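Local atomic coordinates of mitochondrial enolase superfamily member 1 (Homo sapiens, PDB entry 4A35), a protein that catalyses the magnesium-dependent dehydration of L-fuconate to 2-keto-3-deoxy-L-fuconate, a step in the breakdown of the sugar L-fucose. Residues A38-E43 with T116-N121; Q207-A212 with R239-P244; T290-L295 with A322-Q327. All blocks are in the same frame, centred on the assembly; numbering follows the deposited sequence.

Contact 1 of 3, residues A38-E43 with T116-N121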
loop_
_atom_site.group_PDB
_atom_site.type_symbol
_atom_site.label_atom_id
_atom_site.label_comp_id
_atom_site.label_asym_id
_atom_site.label_seq_id
_atom_site.Cartn_x
_atom_site.Cartn_y
_atom_site.Cartn_z
ATOM N N ALA A 38 8.895 15.279 2.783
ATOM C CA ALA A 38 8.305 16.121 1.723
ATOM C C ALA A 38 7.647 17.280 2.507
ATOM O O ALA A 38 6.755 17.034 3.342
ATOM C CB ALA A 38 7.284 15.322 0.907
ATOM N N TYR A 39 8.178 18.490 2.367
ATOM C CA TYR A 39 7.699 19.650 3.152
ATOM C C TYR A 39 6.804 20.490 2.297
ATOM O O TYR A 39 7.249 21.017 1.259
ATOM C CB TYR A 39 8.888 20.472 3.655
ATOM C CG TYR A 39 8.478 21.652 4.514
ATOM C CD1 TYR A 39 7.770 21.460 5.708
ATOM C CD2 TYR A 39 8.851 22.948 4.175
ATOM C CE1 TYR A 39 7.429 22.531 6.528
ATOM C CE2 TYR A 39 8.486 24.040 4.974
ATOM C CZ TYR A 39 7.807 23.817 6.174
ATOM O OH TYR A 39 7.460 24.865 6.995
ATOM N N VAL A 40 5.537 20.623 2.744
ATOM C CA VAL A 40 4.494 21.341 2.038
ATOM C C VAL A 40 4.188 22.673 2.711
ATOM O O VAL A 40 3.974 22.707 3.930
ATOM C CB VAL A 40 3.207 20.456 1.971
ATOM C CG1 VAL A 40 2.057 21.211 1.277
ATOM C CG2 VAL A 40 3.489 19.113 1.284
ATOM N N VAL A 41 4.037 23.731 1.906
ATOM C CA VAL A 41 3.591 25.029 2.404
ATOM C C VAL A 41 2.429 25.519 1.528
ATOM O O VAL A 41 2.532 25.594 0.296
ATOM C CB VAL A 41 4.717 26.080 2.543
ATOM C CG1 VAL A 41 4.185 27.427 3.076
ATOM C CG2 VAL A 41 5.852 25.557 3.417
ATOM N N ILE A 42 1.317 25.848 2.175
ATOM C CA ILE A 42 0.169 26.403 1.443
ATOM C C ILE A 42 -0.072 27.810 1.960
ATOM O O ILE A 42 0.065 28.079 3.172
ATOM C CB ILE A 42 -1.130 25.537 1.487
ATOM C CG1 ILE A 42 -1.687 25.427 2.930
ATOM C CG2 ILE A 42 -0.901 24.164 0.805
ATOM C CD1 ILE A 42 -3.071 24.550 3.074
ATOM N N GLU A 43 -0.494 28.680 1.038
ATOM C CA GLU A 43 -0.791 30.061 1.358
ATOM C C GLU A 43 -2.227 30.372 0.950
ATOM O O GLU A 43 -2.801 29.688 0.085
ATOM C CB GLU A 43 0.200 31.006 0.631
ATOM C CG GLU A 43 1.635 30.899 1.121
ATOM C CD GLU A 43 2.655 31.747 0.385
ATOM O OE1 GLU A 43 2.300 32.865 -0.049
ATOM O OE2 GLU A 43 3.802 31.276 0.211
ATOM N N THR A 116 -0.882 12.425 0.490
ATOM C CA THR A 116 -2.161 12.892 1.025
ATOM C C THR A 116 -1.981 13.392 2.486
ATOM O O THR A 116 -2.498 14.488 2.850
ATOM C CB THR A 116 -3.223 11.748 0.995
ATOM O OG1 THR A 116 -3.469 11.355 -0.361
ATOM C CG2 THR A 116 -4.531 12.163 1.675
ATOM N N ALA A 117 -1.191 12.643 3.305
ATOM C CA ALA A 117 -0.973 13.038 4.705
ATOM C C ALA A 117 -0.226 14.388 4.768
ATOM O O ALA A 117 -0.626 15.254 5.555
ATOM C CB ALA A 117 -0.176 11.961 5.486
ATOM N N ALA A 118 0.726 14.614 3.861
ATOM C CA ALA A 118 1.502 15.864 3.830
ATOM C C ALA A 118 0.607 17.075 3.500
ATOM O O ALA A 118 0.693 18.111 4.175
ATOM C CB ALA A 118 2.655 15.749 2.821
ATOM N N VAL A 119 -0.296 16.911 2.514
ATOM C CA VAL A 119 -1.233 17.974 2.094
ATOM C C VAL A 119 -2.222 18.243 3.232
ATOM O O VAL A 119 -2.423 19.414 3.631
ATOM C CB VAL A 119 -1.937 17.581 0.767
ATOM C CG1 VAL A 119 -3.119 18.493 0.460
ATOM C CG2 VAL A 119 -0.930 17.571 -0.406
ATOM N N LEU A 120 -2.869 17.164 3.725
ATOM C CA LEU A 120 -3.848 17.315 4.834
ATOM C C LEU A 120 -3.197 17.915 6.111
ATOM O O LEU A 120 -3.842 18.758 6.782
ATOM C CB LEU A 120 -4.504 15.961 5.132
ATOM C CG LEU A 120 -5.581 15.494 4.134
ATOM C CD1 LEU A 120 -6.074 14.051 4.445
ATOM C CD2 LEU A 120 -6.798 16.440 4.146
ATOM N N ASN A 121 -1.924 17.546 6.440
ATOM C CA ASN A 121 -1.202 18.127 7.575
ATOM C C ASN A 121 -1.086 19.639 7.419
ATOM O O ASN A 121 -1.224 20.339 8.400
ATOM C CB ASN A 121 0.209 17.503 7.783
ATOM C CG ASN A 121 0.130 16.080 8.362
ATOM O OD1 ASN A 121 -0.897 15.677 8.920
ATOM N ND2 ASN A 121 1.212 15.295 8.282
#
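Val-40 and Ala-118 meet chiefly methyl to methyl: CG2 of Val-40 comes within 3.8 Å of CB of Ala-118, and this is the one apolar side-chain pair between strand residues 38-43 and helix residues 116-121. The reaching branch is the methyl that lies anti to the carbonyl carbon of Val-40, since CG1 takes the place anti to the backbone N (chi1 178°). The same CG2 also rests 4.1 Å from the carbonyl O of Ala-118, so the branch comes near the helix backbone too. Alanine suits this site because its single methyl lets the helix come close, with the CA atoms of Val-40 and Ala-118 only 6.5 Å apart. A beta-branched valine in turn suits an extended strand and offers a short, blunt apolar surface.

The backbone adds a looser approach, from O of Ala-38 to CB of Ala-118, at 4.3 Å. No hydrogen bond joins the two segments, and the touching residues are all buried.

Strand 36-44 is the middle strand of the three-stranded antiparallel sheet in the N-terminal domain of this mandelate racemase/muconate lactonizing enzyme family member, with backbone hydrogen bonds pairing Val-40 with Gly-54 and Val-41 with Ser-11. Helix 110-131 lies against this sheet, Ala-118 also touching Thr-56 of strand 52-58, while Leu-120 packs on helix 89-97.

Contact 2 of 3, residues Q207-A212 with R239-P244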
loop_
_atom_site.group_PDB
_atom_site.type_symbol
_atom_site.label_atom_id
_atom_site.label_comp_id
_atom_site.label_asym_id
_atom_site.label_seq_id
_atom_site.Cartn_x
_atom_site.Cartn_y
_atom_site.Cartn_z
ATOM N N GLN A 207 27.145 4.506 27.803
ATOM C CA GLN A 207 27.182 5.983 27.890
ATOM C C GLN A 207 25.790 6.599 27.603
ATOM O O GLN A 207 25.314 7.444 28.379
ATOM C CB GLN A 207 28.239 6.546 26.927
ATOM C CG GLN A 207 29.672 6.353 27.456
ATOM C CD GLN A 207 30.805 6.710 26.510
ATOM O OE1 GLN A 207 30.798 6.421 25.304
ATOM N NE2 GLN A 207 31.859 7.267 27.075
ATOM N N LEU A 208 25.130 6.144 26.523
ATOM C CA LEU A 208 23.779 6.635 26.159
ATOM C C LEU A 208 22.745 6.318 27.249
ATOM O O LEU A 208 21.938 7.194 27.611
ATOM C CB LEU A 208 23.333 6.040 24.837
ATOM C CG LEU A 208 24.142 6.491 23.626
ATOM C CD1 LEU A 208 23.829 5.598 22.456
ATOM C CD2 LEU A 208 23.885 7.977 23.306
ATOM N N CYS A 209 22.805 5.091 27.789
ATOM C CA CYS A 209 21.928 4.650 28.894
ATOM C C CYS A 209 22.119 5.532 30.127
ATOM O O CYS A 209 21.141 6.049 30.668
ATOM C CB CYS A 209 22.182 3.188 29.228
ATOM S SG CYS A 209 21.535 2.041 27.993
ATOM N N ALA A 210 23.390 5.701 30.571
ATOM C CA ALA A 210 23.717 6.518 31.732
ATOM C C ALA A 210 23.211 7.942 31.553
ATOM O O ALA A 210 22.621 8.500 32.487
ATOM C CB ALA A 210 25.232 6.511 31.971
ATOM N N GLN A 211 23.397 8.522 30.355
ATOM C CA GLN A 211 22.945 9.899 30.098
ATOM C C GLN A 211 21.395 9.983 30.164
ATOM O O GLN A 211 20.847 10.852 30.858
ATOM C CB GLN A 211 23.483 10.420 28.756
ATOM C CG GLN A 211 23.126 11.877 28.468
ATOM C CD GLN A 211 23.796 12.846 29.425
ATOM O OE1 GLN A 211 25.029 12.902 29.538
ATOM N NE2 GLN A 211 22.994 13.636 30.136
ATOM N N ALA A 212 20.692 9.036 29.514
ATOM C CA ALA A 212 19.222 8.992 29.550
ATOM C C ALA A 212 18.729 8.849 31.005
ATOM O O ALA A 212 17.852 9.601 31.432
ATOM C CB ALA A 212 18.717 7.826 28.701
ATOM N N ARG A 239 19.244 -3.645 30.251
ATOM C CA ARG A 239 18.546 -4.177 31.421
ATOM C C ARG A 239 19.419 -4.061 32.703
ATOM O O ARG A 239 18.864 -3.694 33.740
ATOM C CB ARG A 239 18.036 -5.621 31.148
ATOM C CG ARG A 239 17.142 -6.230 32.234
ATOM C CD ARG A 239 16.036 -5.311 32.708
ATOM N NE ARG A 239 14.775 -5.542 32.008
ATOM C CZ ARG A 239 13.707 -4.780 32.159
ATOM N NH1 ARG A 239 13.759 -3.696 32.928
ATOM N NH2 ARG A 239 12.578 -5.079 31.523
ATOM N N ASP A 240 20.762 -4.225 32.609
ATOM C CA ASP A 240 21.679 -4.049 33.740
ATOM C C ASP A 240 21.823 -2.569 34.142
ATOM O O ASP A 240 22.050 -2.299 35.325
ATOM C CB ASP A 240 23.073 -4.609 33.417
ATOM C CG ASP A 240 23.178 -6.130 33.334
ATOM O OD1 ASP A 240 22.210 -6.836 33.782
ATOM O OD2 ASP A 240 24.187 -6.618 32.782
ATOM N N MET A 241 21.763 -1.626 33.160
ATOM C CA MET A 241 21.879 -0.177 33.431
ATOM C C MET A 241 20.593 0.347 34.051
ATOM O O MET A 241 20.650 1.134 34.990
ATOM C CB MET A 241 22.173 0.656 32.158
ATOM C CG MET A 241 23.565 0.495 31.520
ATOM S SD MET A 241 24.982 1.101 32.453
ATOM C CE MET A 241 24.643 2.878 32.483
ATOM N N ILE A 242 19.432 -0.049 33.495
ATOM C CA ILE A 242 18.124 0.488 33.897
ATOM C C ILE A 242 17.473 -0.267 35.084
ATOM O O ILE A 242 16.600 0.301 35.740
ATOM C CB ILE A 242 17.142 0.620 32.684
ATOM C CG1 ILE A 242 16.514 -0.740 32.248
ATOM C CG2 ILE A 242 17.829 1.358 31.502
ATOM C CD1 ILE A 242 15.314 -0.611 31.232
ATOM N N GLY A 243 17.891 -1.500 35.361
ATOM C CA GLY A 243 17.308 -2.267 36.461
ATOM C C GLY A 243 15.989 -2.961 36.103
ATOM O O GLY A 243 15.396 -2.686 35.045
ATOM N N PRO A 244 15.461 -3.829 37.000
ATOM C CA PRO A 244 14.214 -4.575 36.686
ATOM C C PRO A 244 12.899 -3.779 36.775
ATOM O O PRO A 244 11.923 -4.190 36.159
ATOM C CB PRO A 244 14.205 -5.684 37.761
ATOM C CG PRO A 244 14.922 -5.054 38.945
ATOM C CD PRO A 244 16.040 -4.268 38.296
#
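Cys-209 and Met-241 bring two helices together at a CA-CA separation of 6.6 Å, the closest pair of CA atoms between residues 207-212 and 239-244. Met-241 does most of the reaching. Its CG lies 3.8 Å from CB of Cys-209, and the chain then bends at chi2 (-67°) and chi3 (-65°), which carries the terminal methyl round to the neighbouring residue. There CE settles 3.7 Å from CB of Ala-210 and 3.6 Å from its backbone N. A flexible, unbranched methionine can follow the helix surface in this way, whereas the small cysteine and alanine leave room for it. The cysteine touches with CB, and its sulfur is turned to lie anti to its carbonyl carbon.

Beyond the contact, helix 228-242 gives way at Gly-243, the first residue past its end, whose positive phi (82°) suits glycine because a CB would press on the preceding carbonyl O. Arg-239 NH1 donates to O of Gly-243 at 2.9 Å, with the oxygen near the guanidinium plane. Ala-212 and Ile-242 both touch Phe-220 of strand 219-223. Neighbouring helices packed outside a strand of a parallel sheet, which lies between them in sequence, are typical of the beta/alpha barrel that forms the C-terminal domain of enolase superfamily enzymes.

Contact 3 of 3, residues T290-L295 with A322-Q327; sequences TISKAL and ALQFLQ
OE1 of Gln-324 is gripped by two donors, OG of Ser-292, 2.7 Å away, and the backbone N of Ile-302. In the barrel domain of the enolase superfamily, this joins outer helix 285-295 to the chain entering strand 325-326, beside the parallel strand 301-304. The hydroxyl approaches the amide oxygen from well off to one side, with a C=O...OG angle of 103° and OG tilted somewhat from the carbonyl plane.

Both side chains are shaped for this meeting. Ser-292 holds OG anti to its backbone N (chi1 -174°), extending the hydroxyl from the helix toward the glutamine. Gln-324 instead folds at chi2 (57°), and this bend brings its amide back to the helix although its CB does not point there. Serine suits the site because its short side chain carries a donor without holding the segments apart; glutamine is long enough to reach it while still accepting from the neighbouring strand. Replacing Gln-324 by an alanine would probably leave the buried Ser-292 hydroxyl and the Ile-302 N-H without this shared acceptor and open a gap beside the helix.

Gln-324 also bonds strand 301-304 through its backbone, and its side chain touches Val-296 just beyond the helix. Further along the segment, Gln-327 NE2 bonds to OE1 of Glu-277, a magnesium ligand, which makes Gln-327 a second-shell residue of the metal site. At the contact itself, CB of Ser-292 also touches the backbone O of Ala-322, at 3.8 Å.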
loop_
_atom_site.group_PDB
_atom_site.type_symbol
_atom_site.label_atom_id
_atom_site.label_comp_id
_atom_site.label_asym_id
_atom_site.label_seq_id
_atom_site.Cartn_x
_atom_site.Cartn_y
_atom_site.Cartn_z
ATOM N N THR A 290 -1.380 -14.474 15.555
ATOM C CA THR A 290 -0.716 -15.752 15.883
ATOM C C THR A 290 0.441 -15.529 16.909
ATOM O O THR A 290 0.562 -16.293 17.883
ATOM C CB THR A 290 -0.232 -16.462 14.589
ATOM O OG1 THR A 290 -1.367 -16.744 13.797
ATOM C CG2 THR A 290 0.530 -17.773 14.883
ATOM N N ILE A 291 1.253 -14.486 16.698
ATOM C CA ILE A 291 2.401 -14.176 17.563
ATOM C C ILE A 291 1.869 -13.717 18.922
ATOM O O ILE A 291 2.364 -14.170 19.945
ATOM C CB ILE A 291 3.306 -13.131 16.893
ATOM C CG1 ILE A 291 3.908 -13.707 15.574
ATOM C CG2 ILE A 291 4.425 -12.629 17.870
ATOM C CD1 ILE A 291 4.453 -12.608 14.507
ATOM N N SER A 292 0.843 -12.862 18.924
ATOM C CA SER A 292 0.239 -12.398 20.177
ATOM C C SER A 292 -0.240 -13.600 21.032
ATOM O O SER A 292 0.101 -13.669 22.229
ATOM C CB SER A 292 -0.916 -11.435 19.901
ATOM O OG SER A 292 -1.414 -10.891 21.122
ATOM N N LYS A 293 -0.991 -14.567 20.429
ATOM C CA LYS A 293 -1.486 -15.698 21.224
ATOM C C LYS A 293 -0.330 -16.508 21.814
ATOM O O LYS A 293 -0.419 -16.968 22.951
ATOM C CB LYS A 293 -2.413 -16.599 20.390
ATOM C CG LYS A 293 -3.752 -15.909 20.116
ATOM C CD LYS A 293 -4.718 -16.842 19.359
ATOM C CE LYS A 293 -5.992 -16.153 18.900
ATOM N NZ LYS A 293 -5.694 -15.055 17.942
ATOM N N ALA A 294 0.765 -16.650 21.069
ATOM C CA ALA A 294 1.924 -17.417 21.538
ATOM C C ALA A 294 2.732 -16.711 22.633
ATOM O O ALA A 294 3.301 -17.410 23.475
ATOM C CB ALA A 294 2.847 -17.737 20.367
ATOM N N LEU A 295 2.822 -15.349 22.607
ATOM C CA LEU A 295 3.678 -14.592 23.503
ATOM C C LEU A 295 2.993 -13.987 24.757
ATOM O O LEU A 295 3.648 -13.884 25.783
ATOM C CB LEU A 295 4.413 -13.490 22.764
ATOM C CG LEU A 295 5.393 -13.918 21.660
ATOM C CD1 LEU A 295 6.125 -12.721 21.152
ATOM C CD2 LEU A 295 6.420 -14.947 22.171
ATOM N N ALA A 322 -5.217 -8.787 17.537
ATOM C CA ALA A 322 -3.868 -9.067 17.074
ATOM C C ALA A 322 -2.822 -8.253 17.817
ATOM O O ALA A 322 -1.639 -8.479 17.598
ATOM C CB ALA A 322 -3.776 -8.767 15.564
ATOM N N LEU A 323 -3.224 -7.265 18.641
ATOM C CA LEU A 323 -2.191 -6.406 19.246
ATOM C C LEU A 323 -2.636 -5.931 20.662
ATOM O O LEU A 323 -3.830 -5.741 20.913
ATOM C CB LEU A 323 -1.850 -5.203 18.316
ATOM C CG LEU A 323 -2.869 -4.020 18.176
ATOM C CD1 LEU A 323 -2.399 -3.028 17.095
ATOM C CD2 LEU A 323 -4.323 -4.488 17.879
ATOM N N GLN A 324 -1.684 -5.743 21.542
ATOM C CA GLN A 324 -1.960 -5.235 22.900
ATOM C C GLN A 324 -1.741 -3.710 22.952
ATOM O O GLN A 324 -2.236 -3.060 23.874
ATOM C CB GLN A 324 -1.071 -5.938 23.949
ATOM C CG GLN A 324 -1.532 -7.370 24.286
ATOM C CD GLN A 324 -1.624 -8.292 23.077
ATOM O OE1 GLN A 324 -0.633 -8.580 22.390
ATOM N NE2 GLN A 324 -2.841 -8.729 22.745
ATOM N N PHE A 325 -0.944 -3.156 22.008
ATOM C CA PHE A 325 -0.628 -1.711 21.956
ATOM C C PHE A 325 -0.686 -1.279 20.515
ATOM O O PHE A 325 -0.063 -1.916 19.639
ATOM C CB PHE A 325 0.777 -1.426 22.510
ATOM C CG PHE A 325 1.023 -2.027 23.882
ATOM C CD1 PHE A 325 1.530 -3.328 24.011
ATOM C CD2 PHE A 325 0.832 -1.265 25.034
ATOM C CE1 PHE A 325 1.841 -3.857 25.279
ATOM C CE2 PHE A 325 1.126 -1.800 26.301
ATOM C CZ PHE A 325 1.621 -3.095 26.415
ATOM N N LEU A 326 -1.498 -0.262 20.263
ATOM C CA LEU A 326 -1.729 0.185 18.874
ATOM C C LEU A 326 -0.928 1.424 18.627
ATOM O O LEU A 326 -1.113 2.431 19.296
ATOM C CB LEU A 326 -3.254 0.392 18.679
ATOM C CG LEU A 326 -3.703 0.678 17.224
ATOM C CD1 LEU A 326 -5.163 0.259 17.028
ATOM C CD2 LEU A 326 -3.553 2.197 16.898
ATOM N N GLN A 327 -0.079 1.389 17.583
ATOM C CA GLN A 327 0.816 2.524 17.355
ATOM C C GLN A 327 0.398 3.347 16.146
ATOM O O GLN A 327 0.791 3.045 15.033
ATOM C CB GLN A 327 2.258 1.999 17.214
ATOM C CG GLN A 327 2.584 1.189 18.511
ATOM C CD GLN A 327 3.851 0.467 18.469
ATOM O OE1 GLN A 327 4.077 -0.360 17.576
ATOM N NE2 GLN A 327 4.690 0.742 19.462
#

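In the fold
From the N terminus, contact 1 comes first, closing a span of 72 residues to bring the central strand of the N-terminal sheet against helix 110-131. The chain then enters the barrel domain. Contact 2 closes a 26-residue span that includes strand 219-223, joining helices 202-214 and 228-242; contact 3 closes another of the same length, containing strand 301-304, and ties helix 285-295 to the approach of strand 325-326. The three loops follow in series, neither nested nor crossed. Contacts 2 and 3, with centres about 27 Å apart, lie in different parts of one barrel, whereas contact 1 lies across the chain's centre from both.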